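Local coordinates for surface glycoprotein (Trypanosoma brucei, PDB 5KLH) that is a procyclic-stage surface antigen of the trypanosome membrane, seen here as its bilobed ectodomain and thought to act as a sensor, at residues A[33-43]-A[55-63]; A[64-75]-A[85-93]. One frame throughout, in Å; residues are numbered along the deposited sequence.

In the fold
Contacts 1 and 2 are successive antiparallel hairpins of one large mixed sheet, their centres about 17 Å apart; strand 51-63 of the first runs directly into segment 64-75 of the second. Both are partly buried. In contact 1 one face carries Phe33, Thr58 and Ala60, the other an Arg41–Glu59 salt bridge, a tyrosine and bound waters. Contact 2 buries less surface; Leu73 and Val75 pack against strand 197-204, while Arg88 and Asp69 pair on the exposed side. The two meet where Ser34 OG, from the turn of contact 1, probably hydrogen-bonds the backbone oxygen of Val74; the same hydroxyl also bonds the backbone N of Lys76.

Contact 1 of 2, residues A[33-43]-A[55-63]; sequences FSDVKATVRRQ and SVYTEATVP
Arg41 lies between two partners on the opposite strand, Tyr57 and Glu59. Its CB sits over one face of the Tyr57 ring, a CH-pi contact 3.8 Å from the centroid, while the chain, bent at CG (chi2 -78°), carries the guanidinium on to Glu59. There NE gives Glu59 OE1 a 3.0 Å bond in the guanidinium plane, but reaches OE1 on its anti side from 29° out of the carboxylate plane; NH2 adds only a weak bond, and a water bridges the two groups. At the edge of the tyrosine stands the Gln43 amide, turned 68° from the ring; its NE2 donates almost straight to Ser55 OG at 2.8 Å, and Asp207 holds that hydroxyl too. On the other face, Phe33 CD2 rests 3.6 Å from Ala60 CB and Phe33 CZ lies 3.8 Å from Thr58 CG2, with Val200 and Leu202 of strand 197-204 also against the ring. Paired backbone bonds join Thr39 with Glu59, Arg41 with Tyr57 and Gln43 with Ser55, making an antiparallel beta hairpin. Opposite the apolar Phe33 cluster, then, an ion pair, with Arg41 probably partly offsetting the charge of Glu59, gives way to the Gln43–Ser55–Asp207 hydrogen bonds.

Contact 2 of 2, residues A[64-75]-A[85-93]; sequences VSGNTDGSQLVV and FTRRSPLHA
Arg88 and Asp69 supply the charged part of the contact. The guanidinium comes side-on, with NE 3.0 Å and NH2 3.2 Å from the same oxygen, Asp69 OD2, and its plane stands 86° from that of the carboxylate. NE uses the anti lone pair of OD2, whereas NH2 meets the oxygen from above the carboxylate plane. Val74 lies alongside the arginine and sets CG2 over one face of the guanidinium, 3.7 Å from Arg88 NE. The guanidinium of Arg87 leads away from the hairpin, to a salt bridge with Glu172 and a hydrogen bond to Gln177 O.

Backbone bonds run in pairs between Leu73 and Ser89 and between Val75 and Arg87. Beyond them Leu91 N donates to Ser71 O at 2.9 Å, and a water links that same oxygen to His92 N. This is the antiparallel beta hairpin of strands 72-79 and 85-100, and a type II' turn from Asp69 to Gln72 folds strand 68-69 back beside it, which brings the aspartate within range of Arg88. From Leu91 on, strand 85-100 also pairs with strand 145-164.

Apolar contacts gather round Leu91. Its CD2 meets Val64 CG2 tip to tip at 3.8 Å and also touches Leu73 CB at 3.7 Å, while the Thr68 side chain crosses that of Leu91 at about a right angle, Thr68 CG2 lying 3.6 Å from Leu91 CD1.

The Gln72 amide, its chain bent at chi2 (-82°), lies along the proline, with Gln72 OE1 3.2 Å from Pro90 N, which has no hydrogen to share.

Contact 1 of 2, residues A[33-43]-A[55-63]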
loop_
_atom_site.group_PDB
_atom_site.type_symbol
_atom_site.label_atom_id
_atom_site.label_comp_id
_atom_site.label_asym_id
_atom_site.label_seq_id
_atom_site.Cartn_x
_atom_site.Cartn_y
_atom_site.Cartn_z
ATOM N N PHE A 33 15.992 1.146 12.653
ATOM C CA PHE A 33 14.909 0.207 12.411
ATOM C C PHE A 33 15.440 -1.161 12.816
ATOM O O PHE A 33 16.362 -1.665 12.187
ATOM C CB PHE A 33 14.469 0.195 10.939
ATOM C CG PHE A 33 13.744 1.442 10.491
ATOM C CD1 PHE A 33 12.378 1.589 10.713
ATOM C CD2 PHE A 33 14.417 2.440 9.804
ATOM C CE1 PHE A 33 11.704 2.737 10.277
ATOM C CE2 PHE A 33 13.750 3.578 9.368
ATOM C CZ PHE A 33 12.402 3.726 9.593
ATOM N N SER A 34 14.865 -1.747 13.864
ATOM C CA SER A 34 15.340 -3.018 14.400
ATOM C C SER A 34 16.874 -3.033 14.485
ATOM O O SER A 34 17.527 -3.954 13.973
ATOM C CB SER A 34 14.834 -4.185 13.546
ATOM O OG SER A 34 13.417 -4.256 13.625
ATOM N N ASP A 35 17.407 -1.982 15.110
ATOM C CA ASP A 35 18.835 -1.791 15.371
ATOM C C ASP A 35 19.680 -1.535 14.126
ATOM O O ASP A 35 20.905 -1.416 14.226
ATOM C CB ASP A 35 19.390 -2.991 16.128
ATOM C CG ASP A 35 18.622 -3.274 17.387
ATOM O OD1 ASP A 35 18.438 -2.331 18.185
ATOM O OD2 ASP A 35 18.172 -4.426 17.554
ATOM N N VAL A 36 19.050 -1.415 12.959
ATOM C CA VAL A 36 19.808 -0.999 11.778
ATOM C C VAL A 36 19.742 0.519 11.618
ATOM O O VAL A 36 18.664 1.108 11.696
ATOM C CB VAL A 36 19.292 -1.677 10.493
ATOM C CG1 VAL A 36 20.141 -1.255 9.290
ATOM C CG2 VAL A 36 19.323 -3.188 10.638
ATOM N N LYS A 37 20.891 1.160 11.406
ATOM C CA LYS A 37 20.938 2.621 11.321
ATOM C C LYS A 37 20.069 3.166 10.189
ATOM O O LYS A 37 20.194 2.727 9.048
ATOM C CB LYS A 37 22.373 3.104 11.111
ATOM C CG LYS A 37 22.493 4.619 11.085
ATOM C CD LYS A 37 23.947 5.057 10.989
ATOM C CE LYS A 37 24.044 6.566 11.098
ATOM N NZ LYS A 37 25.458 7.046 11.150
ATOM N N ALA A 38 19.212 4.128 10.509
ATOM C CA ALA A 38 18.341 4.753 9.511
ATOM C C ALA A 38 19.033 5.900 8.784
ATOM O O ALA A 38 19.935 6.540 9.326
ATOM C CB ALA A 38 17.075 5.259 10.168
ATOM N N THR A 39 18.573 6.189 7.572
ATOM C CA THR A 39 19.115 7.279 6.791
ATOM C C THR A 39 17.965 8.086 6.239
ATOM O O THR A 39 17.089 7.525 5.599
ATOM C CB THR A 39 19.986 6.759 5.623
ATOM O OG1 THR A 39 21.023 5.913 6.134
ATOM C CG2 THR A 39 20.602 7.918 4.852
ATOM N N VAL A 40 17.957 9.389 6.495
ATOM C CA VAL A 40 16.952 10.260 5.905
ATOM C C VAL A 40 17.250 10.459 4.427
ATOM O O VAL A 40 18.366 10.829 4.054
ATOM C CB VAL A 40 16.907 11.630 6.617
ATOM C CG1 VAL A 40 15.909 12.572 5.930
ATOM C CG2 VAL A 40 16.535 11.432 8.062
ATOM N N ARG A 41 16.238 10.219 3.595
ATOM C CA ARG A 41 16.373 10.276 2.151
ATOM C C ARG A 41 15.483 11.353 1.580
ATOM O O ARG A 41 14.302 11.437 1.919
ATOM C CB ARG A 41 15.992 8.934 1.512
ATOM C CG ARG A 41 16.857 7.754 1.893
ATOM C CD ARG A 41 18.155 7.759 1.148
ATOM N NE ARG A 41 19.003 6.613 1.474
ATOM C CZ ARG A 41 20.284 6.545 1.124
ATOM N NH1 ARG A 41 20.827 7.556 0.464
ATOM N NH2 ARG A 41 21.023 5.488 1.434
ATOM N N ARG A 42 16.038 12.167 0.695
ATOM C CA ARG A 42 15.244 13.159 -0.010
ATOM C C ARG A 42 15.117 12.753 -1.476
ATOM O O ARG A 42 16.113 12.706 -2.202
ATOM C CB ARG A 42 15.878 14.544 0.144
ATOM C CG ARG A 42 15.904 15.038 1.595
ATOM C CD ARG A 42 17.037 16.031 1.874
ATOM N NE ARG A 42 18.247 15.382 2.386
ATOM C CZ ARG A 42 19.410 15.323 1.738
ATOM N NH1 ARG A 42 20.447 14.707 2.290
ATOM N NH2 ARG A 42 19.543 15.879 0.543
ATOM N N GLN A 43 13.895 12.435 -1.901
ATOM C CA GLN A 43 13.638 11.999 -3.268
ATOM C C GLN A 43 12.805 13.061 -3.978
ATOM O O GLN A 43 12.252 13.976 -3.345
ATOM C CB GLN A 43 12.917 10.638 -3.297
ATOM C CG GLN A 43 11.488 10.651 -2.675
ATOM C CD GLN A 43 10.783 9.284 -2.705
ATOM O OE1 GLN A 43 11.276 8.341 -3.335
ATOM N NE2 GLN A 43 9.618 9.178 -2.021
ATOM N N SER A 55 9.952 14.830 -1.582
ATOM C CA SER A 55 9.393 13.773 -0.747
ATOM C C SER A 55 10.536 13.352 0.152
ATOM O O SER A 55 11.677 13.273 -0.304
ATOM C CB SER A 55 8.870 12.607 -1.597
ATOM O OG SER A 55 8.553 11.463 -0.808
ATOM N N VAL A 56 10.245 13.112 1.425
ATOM C CA VAL A 56 11.299 12.829 2.382
ATOM C C VAL A 56 10.880 11.660 3.260
ATOM O O VAL A 56 9.772 11.652 3.795
ATOM C CB VAL A 56 11.609 14.053 3.273
ATOM C CG1 VAL A 56 12.697 13.701 4.272
ATOM C CG2 VAL A 56 12.042 15.233 2.425
ATOM N N TYR A 57 11.744 10.658 3.385
ATOM C CA TYR A 57 11.454 9.531 4.263
ATOM C C TYR A 57 12.734 9.113 4.977
ATOM O O TYR A 57 13.827 9.520 4.594
ATOM C CB TYR A 57 10.855 8.364 3.467
ATOM C CG TYR A 57 11.713 7.869 2.325
ATOM C CD1 TYR A 57 11.613 8.439 1.065
ATOM C CD2 TYR A 57 12.600 6.814 2.503
ATOM C CE1 TYR A 57 12.398 7.989 0.015
ATOM C CE2 TYR A 57 13.380 6.358 1.461
ATOM C CZ TYR A 57 13.272 6.952 0.221
ATOM O OH TYR A 57 14.044 6.497 -0.816
ATOM N N THR A 58 12.615 8.318 6.024
ATOM C CA THR A 58 13.807 7.718 6.602
ATOM C C THR A 58 13.727 6.203 6.405
ATOM O O THR A 58 12.629 5.626 6.398
ATOM C CB THR A 58 13.977 8.115 8.074
ATOM O OG1 THR A 58 15.282 7.752 8.518
ATOM C CG2 THR A 58 12.935 7.437 8.966
ATOM N N GLU A 59 14.878 5.566 6.180
ATOM C CA GLU A 59 14.884 4.171 5.727
ATOM C C GLU A 59 16.052 3.365 6.255
ATOM O O GLU A 59 17.106 3.912 6.567
ATOM C CB GLU A 59 14.897 4.096 4.191
ATOM C CG GLU A 59 16.151 4.691 3.525
ATOM C CD GLU A 59 17.335 3.728 3.459
ATOM O OE1 GLU A 59 18.478 4.203 3.249
ATOM O OE2 GLU A 59 17.131 2.499 3.598
ATOM N N ALA A 60 15.853 2.056 6.324
ATOM C CA ALA A 60 16.938 1.137 6.569
ATOM C C ALA A 60 16.554 -0.198 5.964
ATOM O O ALA A 60 15.364 -0.504 5.832
ATOM C CB ALA A 60 17.225 1.016 8.076
ATOM N N THR A 61 17.560 -0.973 5.575
ATOM C CA THR A 61 17.345 -2.337 5.100
ATOM C C THR A 61 17.511 -3.284 6.278
ATOM O O THR A 61 18.575 -3.335 6.897
ATOM C CB THR A 61 18.325 -2.701 3.980
ATOM O OG1 THR A 61 18.116 -1.817 2.875
ATOM C CG2 THR A 61 18.104 -4.133 3.510
ATOM N N VAL A 62 16.439 -3.997 6.617
ATOM C CA VAL A 62 16.442 -4.888 7.761
ATOM C C VAL A 62 16.604 -6.324 7.302
ATOM O O VAL A 62 15.823 -6.805 6.494
ATOM C CB VAL A 62 15.137 -4.753 8.575
ATOM C CG1 VAL A 62 15.153 -5.701 9.743
ATOM C CG2 VAL A 62 14.972 -3.315 9.059
ATOM N N PRO A 63 17.634 -7.018 7.801
ATOM C CA PRO A 63 17.747 -8.418 7.384
ATOM C C PRO A 63 16.599 -9.250 7.941
ATOM O O PRO A 63 16.137 -8.983 9.041
ATOM C CB PRO A 63 19.092 -8.851 7.979
ATOM C CG PRO A 63 19.286 -7.931 9.162
ATOM C CD PRO A 63 18.690 -6.618 8.747
HETATM O O HOH W 1 19.851 3.245 6.414
HETATM O O HOH W 2 20.655 3.036 3.287
HETATM O O HOH W 3 11.814 5.609 -2.747
#

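Contact 2 of 2, residues A[64-75]-A[85-93]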
loop_
_atom_site.group_PDB
_atom_site.type_symbol
_atom_site.label_atom_id
_atom_site.label_comp_id
_atom_site.label_asym_id
_atom_site.label_seq_id
_atom_site.Cartn_x
_atom_site.Cartn_y
_atom_site.Cartn_z
ATOM N N VAL A 64 16.137 -10.242 7.192
ATOM C CA VAL A 64 15.091 -11.111 7.717
ATOM C C VAL A 64 15.639 -11.952 8.880
ATOM O O VAL A 64 15.003 -12.084 9.936
ATOM C CB VAL A 64 14.517 -12.004 6.602
ATOM C CG1 VAL A 64 13.710 -13.150 7.168
ATOM C CG2 VAL A 64 13.654 -11.164 5.679
ATOM N N SER A 65 16.837 -12.495 8.690
ATOM C CA SER A 65 17.493 -13.284 9.737
ATOM C C SER A 65 17.719 -12.470 11.009
ATOM O O SER A 65 18.333 -11.394 10.983
ATOM C CB SER A 65 18.825 -13.842 9.231
ATOM O OG SER A 65 19.369 -14.753 10.170
ATOM N N GLY A 66 17.193 -12.977 12.120
ATOM C CA GLY A 66 17.326 -12.305 13.397
ATOM C C GLY A 66 16.215 -11.322 13.704
ATOM O O GLY A 66 16.168 -10.757 14.796
ATOM N N ASN A 67 15.322 -11.115 12.738
ATOM C CA ASN A 67 14.216 -10.181 12.911
ATOM C C ASN A 67 12.885 -10.836 12.577
ATOM O O ASN A 67 11.948 -10.157 12.159
ATOM C CB ASN A 67 14.417 -8.921 12.050
ATOM C CG ASN A 67 15.588 -8.086 12.515
ATOM O OD1 ASN A 67 15.593 -7.577 13.644
ATOM N ND2 ASN A 67 16.586 -7.922 11.645
ATOM N N THR A 68 12.798 -12.151 12.775
ATOM C CA THR A 68 11.546 -12.869 12.544
ATOM C C THR A 68 10.879 -13.350 13.830
ATOM O O THR A 68 11.546 -13.754 14.784
ATOM C CB THR A 68 11.746 -14.092 11.619
ATOM O OG1 THR A 68 12.703 -14.981 12.202
ATOM C CG2 THR A 68 12.240 -13.656 10.262
ATOM N N ASP A 69 9.554 -13.291 13.833
ATOM C CA ASP A 69 8.734 -13.858 14.907
ATOM C C ASP A 69 7.735 -14.751 14.218
ATOM O O ASP A 69 6.696 -14.282 13.747
ATOM C CB ASP A 69 8.048 -12.769 15.722
ATOM C CG ASP A 69 7.064 -13.320 16.753
ATOM O OD1 ASP A 69 7.107 -14.530 17.057
ATOM O OD2 ASP A 69 6.248 -12.524 17.266
ATOM N N GLY A 70 8.073 -16.033 14.117
ATOM C CA GLY A 70 7.249 -16.969 13.383
ATOM C C GLY A 70 7.277 -16.646 11.902
ATOM O O GLY A 70 8.312 -16.775 11.252
ATOM N N SER A 71 6.144 -16.208 11.372
ATOM C CA SER A 71 6.045 -15.927 9.944
ATOM C C SER A 71 6.168 -14.430 9.654
ATOM O O SER A 71 6.081 -14.005 8.495
ATOM C CB SER A 71 4.717 -16.453 9.400
ATOM O OG SER A 71 3.624 -15.729 9.952
ATOM N N GLN A 72 6.360 -13.645 10.715
ATOM C CA GLN A 72 6.337 -12.187 10.630
ATOM C C GLN A 72 7.718 -11.576 10.728
ATOM O O GLN A 72 8.551 -12.010 11.527
ATOM C CB GLN A 72 5.461 -11.598 11.745
ATOM C CG GLN A 72 4.077 -12.187 11.800
ATOM C CD GLN A 72 3.122 -11.569 10.802
ATOM O OE1 GLN A 72 3.035 -10.343 10.670
ATOM N NE2 GLN A 72 2.371 -12.415 10.113
ATOM N N LEU A 73 7.958 -10.553 9.914
ATOM C CA LEU A 73 9.092 -9.678 10.127
ATOM C C LEU A 73 8.704 -8.721 11.245
ATOM O O LEU A 73 7.575 -8.226 11.266
ATOM C CB LEU A 73 9.432 -8.900 8.855
ATOM C CG LEU A 73 10.581 -7.891 8.897
ATOM C CD1 LEU A 73 11.928 -8.606 8.802
ATOM C CD2 LEU A 73 10.421 -6.913 7.756
ATOM N N VAL A 74 9.626 -8.495 12.177
ATOM C CA VAL A 74 9.399 -7.607 13.301
ATOM C C VAL A 74 10.232 -6.357 13.128
ATOM O O VAL A 74 11.465 -6.405 13.214
ATOM C CB VAL A 74 9.755 -8.292 14.642
ATOM C CG1 VAL A 74 9.492 -7.349 15.801
ATOM C CG2 VAL A 74 8.947 -9.574 14.806
ATOM N N VAL A 75 9.567 -5.232 12.892
ATOM C CA VAL A 75 10.266 -3.976 12.655
ATOM C C VAL A 75 10.044 -3.056 13.846
ATOM O O VAL A 75 8.935 -2.589 14.081
ATOM C CB VAL A 75 9.783 -3.305 11.357
ATOM C CG1 VAL A 75 10.548 -2.020 11.101
ATOM C CG2 VAL A 75 9.958 -4.265 10.187
ATOM N N PHE A 85 7.320 2.500 17.938
ATOM C CA PHE A 85 6.289 1.514 17.682
ATOM C C PHE A 85 6.866 0.350 16.923
ATOM O O PHE A 85 7.941 0.462 16.312
ATOM C CB PHE A 85 5.087 2.130 16.934
ATOM C CG PHE A 85 5.369 2.554 15.519
ATOM C CD1 PHE A 85 5.924 3.795 15.251
ATOM C CD2 PHE A 85 5.022 1.738 14.455
ATOM C CE1 PHE A 85 6.163 4.205 13.942
ATOM C CE2 PHE A 85 5.257 2.143 13.143
ATOM C CZ PHE A 85 5.827 3.368 12.889
ATOM N N THR A 86 6.157 -0.774 16.981
ATOM C CA THR A 86 6.535 -1.969 16.242
ATOM C C THR A 86 5.515 -2.278 15.156
ATOM O O THR A 86 4.309 -2.181 15.377
ATOM C CB THR A 86 6.661 -3.193 17.175
ATOM O OG1 THR A 86 7.696 -2.953 18.135
ATOM C CG2 THR A 86 7.011 -4.459 16.387
ATOM N N ARG A 87 6.004 -2.649 13.982
ATOM C CA ARG A 87 5.149 -3.263 12.982
ATOM C C ARG A 87 5.619 -4.676 12.745
ATOM O O ARG A 87 6.807 -4.903 12.452
ATOM C CB ARG A 87 5.155 -2.487 11.663
ATOM C CG ARG A 87 4.423 -3.221 10.542
ATOM C CD ARG A 87 2.907 -3.152 10.735
ATOM N NE ARG A 87 2.442 -1.775 10.620
ATOM C CZ ARG A 87 2.076 -1.202 9.472
ATOM N NH1 ARG A 87 2.085 -1.894 8.333
ATOM N NH2 ARG A 87 1.689 0.067 9.465
ATOM N N ARG A 88 4.692 -5.616 12.894
ATOM C CA ARG A 88 4.867 -6.970 12.386
ATOM C C ARG A 88 4.158 -7.106 11.051
ATOM O O ARG A 88 3.009 -6.706 10.923
ATOM C CB ARG A 88 4.320 -7.987 13.384
ATOM C CG ARG A 88 5.267 -8.268 14.524
ATOM C CD ARG A 88 4.621 -9.168 15.569
ATOM N NE ARG A 88 5.634 -9.707 16.473
ATOM C CZ ARG A 88 6.207 -9.008 17.441
ATOM N NH1 ARG A 88 5.864 -7.748 17.635
ATOM N NH2 ARG A 88 7.120 -9.574 18.224
ATOM N N SER A 89 4.843 -7.648 10.047
ATOM C CA SER A 89 4.262 -7.783 8.720
ATOM C C SER A 89 4.648 -9.158 8.221
ATOM O O SER A 89 5.782 -9.580 8.441
ATOM C CB SER A 89 4.781 -6.691 7.773
ATOM O OG SER A 89 4.007 -6.621 6.584
ATOM N N PRO A 90 3.729 -9.858 7.539
ATOM C CA PRO A 90 4.057 -11.222 7.119
ATOM C C PRO A 90 5.147 -11.250 6.052
ATOM O O PRO A 90 5.061 -10.491 5.091
ATOM C CB PRO A 90 2.729 -11.758 6.564
ATOM C CG PRO A 90 1.945 -10.555 6.219
ATOM C CD PRO A 90 2.342 -9.492 7.206
ATOM N N LEU A 91 6.144 -12.115 6.233
ATOM C CA LEU A 91 7.202 -12.302 5.225
ATOM C C LEU A 91 6.645 -12.810 3.911
ATOM O O LEU A 91 7.160 -12.495 2.834
ATOM C CB LEU A 91 8.251 -13.269 5.737
ATOM C CG LEU A 91 9.055 -12.746 6.920
ATOM C CD1 LEU A 91 9.814 -13.886 7.568
ATOM C CD2 LEU A 91 10.002 -11.659 6.458
ATOM N N HIS A 92 5.586 -13.602 4.016
ATOM C CA HIS A 92 4.937 -14.182 2.855
ATOM C C HIS A 92 3.443 -14.059 3.012
ATOM O O HIS A 92 2.907 -14.315 4.084
ATOM C CB HIS A 92 5.330 -15.653 2.688
ATOM C CG HIS A 92 4.369 -16.433 1.848
ATOM N ND1 HIS A 92 3.543 -17.407 2.371
ATOM C CD2 HIS A 92 4.083 -16.360 0.526
ATOM C CE1 HIS A 92 2.792 -17.905 1.403
ATOM N NE2 HIS A 92 3.107 -17.296 0.274
ATOM N N ALA A 93 2.755 -13.679 1.947
ATOM C CA ALA A 93 1.306 -13.662 1.980
ATOM C C ALA A 93 0.744 -14.406 0.789
ATOM O O ALA A 93 1.345 -14.442 -0.292
ATOM C CB ALA A 93 0.777 -12.225 2.017
HETATM O O HOH W 4 4.936 -15.279 6.324
#